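Local coordinates for amino acid ABC transporter, periplasmic amino acid-binding protein (Brucella ovis, PDB 4Z9N) that binds glutathione between its two lobes and probably serves as the periplasmic receptor of an ABC transporter for amino acids or small peptides, at residues 91-94 against 95-99; 68-71 against 72-75; 254-257 against 258-261. All coordinates share one frame; numbering follows the deposited sequence.

Interaction 1: 91-94 against 95-99. With NA (sodium ion), chain K; GSH (glutathione), chain U; EDO (1,2-ethanediol), chain V.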
loop_
_atom_site.group_PDB
_atom_site.type_symbol
_atom_site.label_atom_id
_atom_site.label_comp_id
_atom_site.label_asym_id
_atom_site.label_seq_id
_atom_site.Cartn_x
_atom_site.Cartn_y
_atom_site.Cartn_z
ATOM N N TRP D 91 1.053 -1.316 -11.349
ATOM C CA TRP D 91 0.166 -0.229 -10.920
ATOM C C TRP D 91 0.796 1.118 -11.270
ATOM O O TRP D 91 1.868 1.452 -10.759
ATOM C CB TRP D 91 -0.059 -0.317 -9.412
ATOM C CG TRP D 91 -1.118 0.579 -8.814
ATOM C CD1 TRP D 91 -1.739 1.677 -9.371
ATOM C CD2 TRP D 91 -1.669 0.418 -7.520
ATOM N NE1 TRP D 91 -2.671 2.191 -8.478
ATOM C CE2 TRP D 91 -2.624 1.436 -7.330
ATOM C CE3 TRP D 91 -1.443 -0.501 -6.488
ATOM C CZ2 TRP D 91 -3.355 1.549 -6.157
ATOM C CZ3 TRP D 91 -2.164 -0.382 -5.327
ATOM C CH2 TRP D 91 -3.120 0.627 -5.172
ATOM N N THR D 92 0.141 1.881 -12.142
ATOM C CA THR D 92 0.585 3.234 -12.493
ATOM C C THR D 92 -0.602 4.162 -12.430
ATOM O O THR D 92 -1.749 3.707 -12.489
ATOM C CB THR D 92 1.160 3.317 -13.919
ATOM O OG1 THR D 92 0.077 3.179 -14.864
ATOM C CG2 THR D 92 2.183 2.188 -14.156
ATOM N N ILE D 93 -0.356 5.466 -12.372
ATOM C CA ILE D 93 -1.498 6.367 -12.279
ATOM C C ILE D 93 -2.421 6.275 -13.515
ATOM O O ILE D 93 -3.636 6.301 -13.368
ATOM C CB ILE D 93 -1.050 7.826 -12.027
ATOM C CG1 ILE D 93 -2.267 8.708 -11.733
ATOM C CG2 ILE D 93 -0.255 8.416 -13.207
ATOM C CD1 ILE D 93 -1.880 10.106 -11.261
ATOM N N SER D 94 -1.852 6.149 -14.710
ATOM C CA SER D 94 -2.674 6.144 -15.915
ATOM C C SER D 94 -3.557 4.895 -15.965
ATOM O O SER D 94 -4.692 4.948 -16.442
ATOM C CB SER D 94 -1.806 6.248 -17.174
ATOM O OG SER D 94 -0.865 5.190 -17.272
ATOM N N ARG D 95 -3.054 3.779 -15.451
ATOM C CA ARG D 95 -3.861 2.562 -15.415
ATOM C C ARG D 95 -4.932 2.652 -14.320
ATOM O O ARG D 95 -5.952 1.965 -14.382
ATOM C CB ARG D 95 -2.965 1.339 -15.233
ATOM C CG ARG D 95 -2.068 1.125 -16.441
ATOM C CD ARG D 95 -1.017 0.055 -16.152
ATOM N NE ARG D 95 -0.248 -0.253 -17.355
ATOM C CZ ARG D 95 0.717 -1.174 -17.394
ATOM N NH1 ARG D 95 1.022 -1.850 -16.295
ATOM N NH2 ARG D 95 1.370 -1.417 -18.521
ATOM N N ASP D 96 -4.724 3.546 -13.356
ATOM C CA ASP D 96 -5.643 3.732 -12.226
ATOM C C ASP D 96 -6.760 4.723 -12.584
ATOM O O ASP D 96 -7.877 4.655 -12.059
ATOM C CB ASP D 96 -4.843 4.235 -11.005
ATOM C CG ASP D 96 -5.473 3.880 -9.655
ATOM O OD1 ASP D 96 -6.534 3.213 -9.581
ATOM O OD2 ASP D 96 -4.837 4.248 -8.635
ATOM N N THR D 97 -6.469 5.641 -13.501
ATOM C CA THR D 97 -7.390 6.747 -13.760
ATOM C C THR D 97 -8.112 6.691 -15.098
ATOM O O THR D 97 -9.180 7.269 -15.242
ATOM C CB THR D 97 -6.660 8.095 -13.736
ATOM O OG1 THR D 97 -5.616 8.084 -14.719
ATOM C CG2 THR D 97 -6.066 8.337 -12.365
ATOM N N SER D 98 -7.508 6.038 -16.082
ATOM C CA SER D 98 -8.012 6.111 -17.451
ATOM C C SER D 98 -8.633 4.825 -18.001
ATOM O O SER D 98 -9.115 4.816 -19.137
ATOM C CB SER D 98 -6.883 6.568 -18.390
ATOM O OG SER D 98 -5.916 5.541 -18.595
ATOM N N LEU D 99 -8.659 3.756 -17.216
ATOM C CA LEU D 99 -9.113 2.461 -17.739
ATOM C C LEU D 99 -10.357 1.907 -17.044
ATOM O O LEU D 99 -10.848 0.843 -17.417
ATOM C CB LEU D 99 -7.976 1.437 -17.634
ATOM C CG LEU D 99 -6.704 1.755 -18.419
ATOM C CD1 LEU D 99 -5.661 0.675 -18.164
ATOM C CD2 LEU D 99 -7.008 1.877 -19.913
HETATM NA NA NA K . -8.857 3.684 -10.197
HETATM N N1 GSH U . 5.080 -5.047 -15.542
HETATM C CA1 GSH U . 5.156 -4.534 -16.911
HETATM C C1 GSH U . 3.802 -3.931 -17.278
HETATM O O11 GSH U . 3.687 -3.298 -18.364
HETATM O O12 GSH U . 2.804 -4.067 -16.516
HETATM C CB1 GSH U . 5.477 -5.644 -17.927
HETATM C CG1 GSH U . 4.374 -6.718 -17.858
HETATM C CD1 GSH U . 4.551 -7.678 -19.029
HETATM O OE1 GSH U . 3.675 -7.881 -19.812
HETATM N N2 GSH U . 5.819 -8.354 -19.163
HETATM C CA2 GSH U . 5.991 -9.247 -20.294
HETATM C C2 GSH U . 5.016 -10.434 -20.249
HETATM O O2 GSH U . 4.448 -10.787 -19.267
HETATM C CB2 GSH U . 7.459 -9.667 -20.425
HETATM S SG2 GSH U . 7.980 -10.783 -19.093
HETATM N N3 GSH U . 4.763 -11.104 -21.507
HETATM C CA3 GSH U . 3.857 -12.219 -21.553
HETATM C C3 GSH U . 2.835 -11.966 -22.661
HETATM O O31 GSH U . 2.100 -12.918 -23.034
HETATM O O32 GSH U . 2.716 -10.816 -23.185
HETATM C C1 EDO V . 2.070 1.247 -20.594
HETATM O O1 EDO V . 1.387 0.057 -21.012
HETATM C C2 EDO V . 1.084 2.377 -20.317
HETATM O O2 EDO V . 0.059 1.960 -19.406
#
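Trp91 points the N-H edge of its indole at the carboxylate of Asp96. NE1 of Trp91 gives a hydrogen bond to OD2 of Asp96 at 3.0 Å, nearly straight at 163°. The oxygen lies close to the ring plane, but the indole comes from above the carboxylate, and the two planes stand 82° apart. This leaves OD1 of Asp96 to the sodium ion, 2.5 Å away, which also takes the backbone O of Asp96. OD2 has further partners in the second subunit, Trp230 and Arg229.

Thr92 is the N-cap of helix 93-97. OG1 of Thr92 sits between its own backbone N and carbonyl carbon (chi1 71°) and accepts from Arg95 N at 3.2 Å. The same oxygen lies against CG of Arg95. From there the arginine runs extended to glutathione. Arg95 NH1 reaches O12 of glutathione at 2.9 Å and its NH2 reaches O11 at 3.0 Å, two nearly straight bonds to one carboxylate. NH1 also bonds to Thr90 O.

At the other end, Ser98 N donates to Ser94 O at 3.0 Å.

Leu101, Asp102 and Gln219, with Asp226 of the second subunit, complete the sodium site. Trp91 stacks on Phe103 of strand 101-117, and Arg95 touches Phe74 of helix 73-78 and Thr142 of helix 142-153. The short helix thus joins the glutathione pocket to the subunit interface.

Interaction 2: 68-71 against 72-75. With GSH (glutathione), chain U.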
loop_
_atom_site.group_PDB
_atom_site.type_symbol
_atom_site.label_atom_id
_atom_site.label_comp_id
_atom_site.label_asym_id
_atom_site.label_seq_id
_atom_site.Cartn_x
_atom_site.Cartn_y
_atom_site.Cartn_z
ATOM N N LEU D 68 -3.355 -14.135 -21.271
ATOM C CA LEU D 68 -3.446 -12.818 -21.890
ATOM C C LEU D 68 -2.070 -12.202 -22.192
ATOM O O LEU D 68 -1.218 -12.107 -21.311
ATOM C CB LEU D 68 -4.264 -11.869 -20.991
ATOM C CG LEU D 68 -5.677 -12.301 -20.580
ATOM C CD1 LEU D 68 -6.233 -11.528 -19.392
ATOM C CD2 LEU D 68 -6.586 -12.107 -21.787
ATOM N N ASN D 69 -1.853 -11.771 -23.435
ATOM C CA ASN D 69 -0.600 -11.085 -23.738
ATOM C C ASN D 69 -0.694 -9.641 -23.249
ATOM O O ASN D 69 -1.745 -9.206 -22.756
ATOM C CB ASN D 69 -0.243 -11.177 -25.243
ATOM C CG ASN D 69 -1.167 -10.377 -26.148
ATOM O OD1 ASN D 69 -1.591 -9.281 -25.821
ATOM N ND2 ASN D 69 -1.474 -10.945 -27.321
ATOM N N ALA D 70 0.404 -8.904 -23.369
ATOM C CA ALA D 70 0.518 -7.599 -22.728
ATOM C C ALA D 70 -0.525 -6.616 -23.255
ATOM O O ALA D 70 -0.923 -5.670 -22.562
ATOM C CB ALA D 70 1.921 -7.045 -22.932
ATOM N N LYS D 71 -0.960 -6.847 -24.489
ATOM C CA LYS D 71 -1.876 -5.937 -25.164
ATOM C C LYS D 71 -3.367 -6.226 -24.952
ATOM O O LYS D 71 -4.197 -5.344 -25.126
ATOM C CB LYS D 71 -1.573 -5.936 -26.654
ATOM C CG LYS D 71 -0.363 -5.106 -27.013
ATOM C CD LYS D 71 -0.194 -5.032 -28.519
ATOM C CE LYS D 71 0.377 -3.684 -28.922
ATOM N NZ LYS D 71 0.368 -3.514 -30.400
ATOM N N GLU D 72 -3.721 -7.447 -24.577
ATOM C CA GLU D 72 -5.136 -7.769 -24.454
ATOM C C GLU D 72 -5.582 -7.855 -22.993
ATOM O O GLU D 72 -6.767 -7.999 -22.710
ATOM C CB GLU D 72 -5.436 -9.078 -25.183
ATOM C CG GLU D 72 -4.720 -10.261 -24.596
ATOM C CD GLU D 72 -4.616 -11.436 -25.563
ATOM O OE1 GLU D 72 -5.271 -11.417 -26.624
ATOM O OE2 GLU D 72 -3.873 -12.383 -25.249
ATOM N N ARG D 73 -4.639 -7.748 -22.063
ATOM C CA ARG D 73 -4.953 -8.005 -20.651
ATOM C C ARG D 73 -5.972 -7.023 -20.056
ATOM O O ARG D 73 -6.855 -7.425 -19.292
ATOM C CB ARG D 73 -3.669 -7.996 -19.809
ATOM C CG ARG D 73 -2.812 -6.726 -19.984
ATOM C CD ARG D 73 -1.506 -6.775 -19.183
ATOM N NE ARG D 73 -0.531 -5.836 -19.751
ATOM C CZ ARG D 73 0.518 -5.326 -19.106
ATOM N NH1 ARG D 73 0.745 -5.615 -17.825
ATOM N NH2 ARG D 73 1.337 -4.500 -19.749
ATOM N N PHE D 74 -5.874 -5.736 -20.385
ATOM C CA PHE D 74 -6.795 -4.789 -19.749
ATOM C C PHE D 74 -8.208 -4.913 -20.351
ATOM O O PHE D 74 -9.201 -4.814 -19.629
ATOM C CB PHE D 74 -6.254 -3.355 -19.856
ATOM C CG PHE D 74 -4.918 -3.185 -19.204
ATOM C CD1 PHE D 74 -4.782 -3.351 -17.832
ATOM C CD2 PHE D 74 -3.785 -2.941 -19.976
ATOM C CE1 PHE D 74 -3.544 -3.225 -17.212
ATOM C CE2 PHE D 74 -2.540 -2.810 -19.384
ATOM C CZ PHE D 74 -2.409 -2.955 -17.995
ATOM N N THR D 75 -8.279 -5.145 -21.661
ATOM C CA THR D 75 -9.556 -5.281 -22.354
ATOM C C THR D 75 -10.347 -6.454 -21.775
ATOM O O THR D 75 -11.552 -6.353 -21.543
ATOM C CB THR D 75 -9.362 -5.493 -23.867
ATOM O OG1 THR D 75 -8.582 -4.415 -24.401
ATOM C CG2 THR D 75 -10.706 -5.542 -24.575
HETATM N N1 GSH U . 5.080 -5.047 -15.542
HETATM C CA1 GSH U . 5.156 -4.534 -16.911
HETATM C C1 GSH U . 3.802 -3.931 -17.278
HETATM O O11 GSH U . 3.687 -3.298 -18.364
HETATM O O12 GSH U . 2.804 -4.067 -16.516
HETATM C CB1 GSH U . 5.477 -5.644 -17.927
HETATM C CG1 GSH U . 4.374 -6.718 -17.858
HETATM C CD1 GSH U . 4.551 -7.678 -19.029
HETATM O OE1 GSH U . 3.675 -7.881 -19.812
HETATM N N2 GSH U . 5.819 -8.354 -19.163
HETATM C CA2 GSH U . 5.991 -9.247 -20.294
HETATM C C2 GSH U . 5.016 -10.434 -20.249
HETATM O O2 GSH U . 4.448 -10.787 -19.267
HETATM C CB2 GSH U . 7.459 -9.667 -20.425
HETATM S SG2 GSH U . 7.980 -10.783 -19.093
HETATM N N3 GSH U . 4.763 -11.104 -21.507
HETATM C CA3 GSH U . 3.857 -12.219 -21.553
HETATM C C3 GSH U . 2.835 -11.966 -22.661
HETATM O O31 GSH U . 2.100 -12.918 -23.034
HETATM O O32 GSH U . 2.716 -10.816 -23.185
HETATM O O HOH W 1 -5.626 -4.379 -22.931
HETATM O O HOH W 2 -7.200 -5.648 -26.542
#
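Glu72 and Asn69 meet because both side chains turn back over the backbone. CG of Glu72 lies between its own N and carbonyl carbon (chi1 63°), and the chain then extends toward Asn69. There OE2 of Glu72 accepts from Asn69 N at 2.8 Å in a nearly straight bond. The bond uses the anti side of the carboxylate. CG of Asn69 is folded in the same way (chi1 69°), which brings its amide over the carboxylate. The two planes are 3° apart and stacked. OD1 of Asn69 accepts from Lys71 N at 2.8 Å, an Asx turn, and more weakly from Glu72 N. The aliphatic part of Glu72 rests on Leu68, with CD2 of Leu68 3.8 Å from CG of Glu72.

Arg73 extends from CG to NE and passes alongside Ala70. NE of Arg73 donates to Ala70 O at 2.8 Å, and that oxygen sits at the guanidinium edge, near its plane. NH1 and NH2 of Arg73 go on to O12 and O11 of glutathione, at 2.9 and 3.0 Å. Phe74 CZ lies over one face of the guanidinium, toward its rim, and OE1 of the ligand lies over the opposite one. NH1 also bonds to Thr89 and NH2 to Gly140.

The Ala70 carbonyl and the ligand carboxylate together fix the rotation of the guanidinium. Its charge, with that of Arg95, probably balances that carboxylate. Ala70 N makes a weak bond to O32, in the ligand's other carboxylate. One turn of chain therefore reaches both ends of glutathione, which is consistent with recognition of the whole tripeptide.

Interaction 3: 254-257 against 258-261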
loop_
_atom_site.group_PDB
_atom_site.type_symbol
_atom_site.label_atom_id
_atom_site.label_comp_id
_atom_site.label_asym_id
_atom_site.label_seq_id
_atom_site.Cartn_x
_atom_site.Cartn_y
_atom_site.Cartn_z
ATOM N N SER D 254 -5.240 -21.595 18.624
ATOM C CA SER D 254 -4.306 -20.716 19.330
ATOM C C SER D 254 -5.011 -19.839 20.359
ATOM O O SER D 254 -6.168 -19.460 20.172
ATOM C CB SER D 254 -3.547 -19.821 18.348
ATOM O OG SER D 254 -2.708 -18.914 19.041
ATOM N N ASP D 255 -4.298 -19.516 21.437
ATOM C CA ASP D 255 -4.802 -18.590 22.444
ATOM C C ASP D 255 -4.476 -17.138 22.101
ATOM O O ASP D 255 -5.028 -16.220 22.697
ATOM C CB ASP D 255 -4.234 -18.937 23.818
ATOM C CG ASP D 255 -4.842 -20.201 24.387
ATOM O OD1 ASP D 255 -6.059 -20.408 24.183
ATOM O OD2 ASP D 255 -4.109 -20.988 25.022
ATOM N N ASN D 256 -3.561 -16.943 21.157
ATOM C CA ASN D 256 -3.190 -15.610 20.698
ATOM C C ASN D 256 -4.424 -14.922 20.109
ATOM O O ASN D 256 -5.000 -15.427 19.147
ATOM C CB ASN D 256 -2.060 -15.717 19.661
ATOM C CG ASN D 256 -1.557 -14.370 19.178
ATOM O OD1 ASN D 256 -2.331 -13.451 18.926
ATOM N ND2 ASN D 256 -0.243 -14.252 19.038
ATOM N N PRO D 257 -4.839 -13.771 20.679
ATOM C CA PRO D 257 -6.055 -13.129 20.170
ATOM C C PRO D 257 -5.976 -12.741 18.700
ATOM O O PRO D 257 -6.967 -12.914 17.995
ATOM C CB PRO D 257 -6.194 -11.884 21.056
ATOM C CG PRO D 257 -5.528 -12.272 22.341
ATOM C CD PRO D 257 -4.355 -13.124 21.915
ATOM N N ASP D 258 -4.835 -12.225 18.246
ATOM C CA ASP D 258 -4.690 -11.854 16.839
ATOM C C ASP D 258 -4.897 -13.057 15.917
ATOM O O ASP D 258 -5.507 -12.937 14.854
ATOM C CB ASP D 258 -3.318 -11.236 16.561
ATOM C CG ASP D 258 -3.131 -9.898 17.235
ATOM O OD1 ASP D 258 -4.117 -9.335 17.754
ATOM O OD2 ASP D 258 -1.988 -9.397 17.233
ATOM N N ILE D 259 -4.381 -14.211 16.323
ATOM C CA ILE D 259 -4.456 -15.406 15.499
ATOM C C ILE D 259 -5.863 -15.986 15.526
ATOM O O ILE D 259 -6.404 -16.400 14.491
ATOM C CB ILE D 259 -3.416 -16.444 15.953
ATOM C CG1 ILE D 259 -2.005 -15.882 15.745
ATOM C CG2 ILE D 259 -3.592 -17.752 15.207
ATOM C CD1 ILE D 259 -0.886 -16.840 16.217
ATOM N N LYS D 260 -6.459 -15.996 16.712
ATOM C CA LYS D 260 -7.825 -16.476 16.887
ATOM C C LYS D 260 -8.787 -15.671 16.008
ATOM O O LYS D 260 -9.674 -16.230 15.354
ATOM C CB LYS D 260 -8.232 -16.383 18.359
ATOM C CG LYS D 260 -9.654 -16.850 18.640
ATOM C CD LYS D 260 -10.028 -16.704 20.113
ATOM C CE LYS D 260 -9.152 -17.564 20.991
ATOM N NZ LYS D 260 -9.675 -17.617 22.386
ATOM N N ARG D 261 -8.592 -14.354 15.991
ATOM C CA ARG D 261 -9.441 -13.460 15.217
ATOM C C ARG D 261 -9.193 -13.664 13.722
ATOM O O ARG D 261 -10.139 -13.771 12.935
ATOM C CB ARG D 261 -9.194 -11.999 15.632
ATOM C CG ARG D 261 -10.072 -10.981 14.903
ATOM C CD ARG D 261 -9.961 -9.578 15.502
ATOM N NE ARG D 261 -8.591 -9.065 15.437
ATOM C CZ ARG D 261 -7.789 -8.937 16.494
ATOM N NH1 ARG D 261 -8.232 -9.255 17.707
ATOM N NH2 ARG D 261 -6.554 -8.466 16.341
#
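Asn256 and Ile259 meet at about a right angle at the start of helix 257-262. The Asn256 side chain leaves the backbone with CG opposite its own N (chi1 -177°), and this carries the amide forward over the first turn. CB of Asn256 touches CD1 of Ile259 at 3.8 Å. CG comes equally near CG1 of that residue. ND2 of Asn256 lies beside the same branch, 3.9 Å from Ile259 CD1. OD1 does the capping. Asn256 OD1 accepts weakly from Asp258 N, at 2.9 Å. A second weak bond, a longer one, comes to Asn256 OD1 from Ile259 N. The oxygen also rests against CB of Asp258. Asn256 is thus the N-cap, and its OD1 supplies an acceptor to amides of the first turn, which lack the usual i to i-4 partner. The backbone O of Asn256 takes Lys260 N in a straighter bond of 2.9 Å.

Ser254 approaches Ile259 as well. CB of Ser254 packs on CG2 of Ile259 at 3.8 Å, while OG of Ser254 accepts from Asn256 N at 3.0 Å in an ST turn. This bond ties the loop to the residue that caps the helix.

On another part of the turn, NH2 of Arg261 forms a salt bridge with OD1 of Asp258 at 2.9 Å. The donor stands above the carboxylate plane. NH1 of Arg261 has a stronger partner in Asp149 of the second subunit, and NE binds Val327 O.

The turn follows helix 248-251. Ile259 packs on Tyr241 and Ile243, just beyond helix 222-240. Pro257 and Asp258 lie against Asp149 of the second subunit, which belongs to helix 142-153 there.

Overall arrangement
From the N terminus, interaction 2 comes first and turns the chain from strand 63-67 into helix 73-78. Interaction 1 follows at helix 93-97, before strand 101-117, and interaction 3 opens helix 257-262 much later. Each closes a short local turn, so they run in series and none nests or crosses. Interactions 1 and 2 touch, with Phe74 packed on Arg95 and Leu99. Arg73 and Arg95 come together round one carboxylate of glutathione. Interaction 3 lies apart, its nearest atoms about 23 Å from interaction 1 and about 33 Å from interaction 2. It shares with interaction 1 a border on the second subunit.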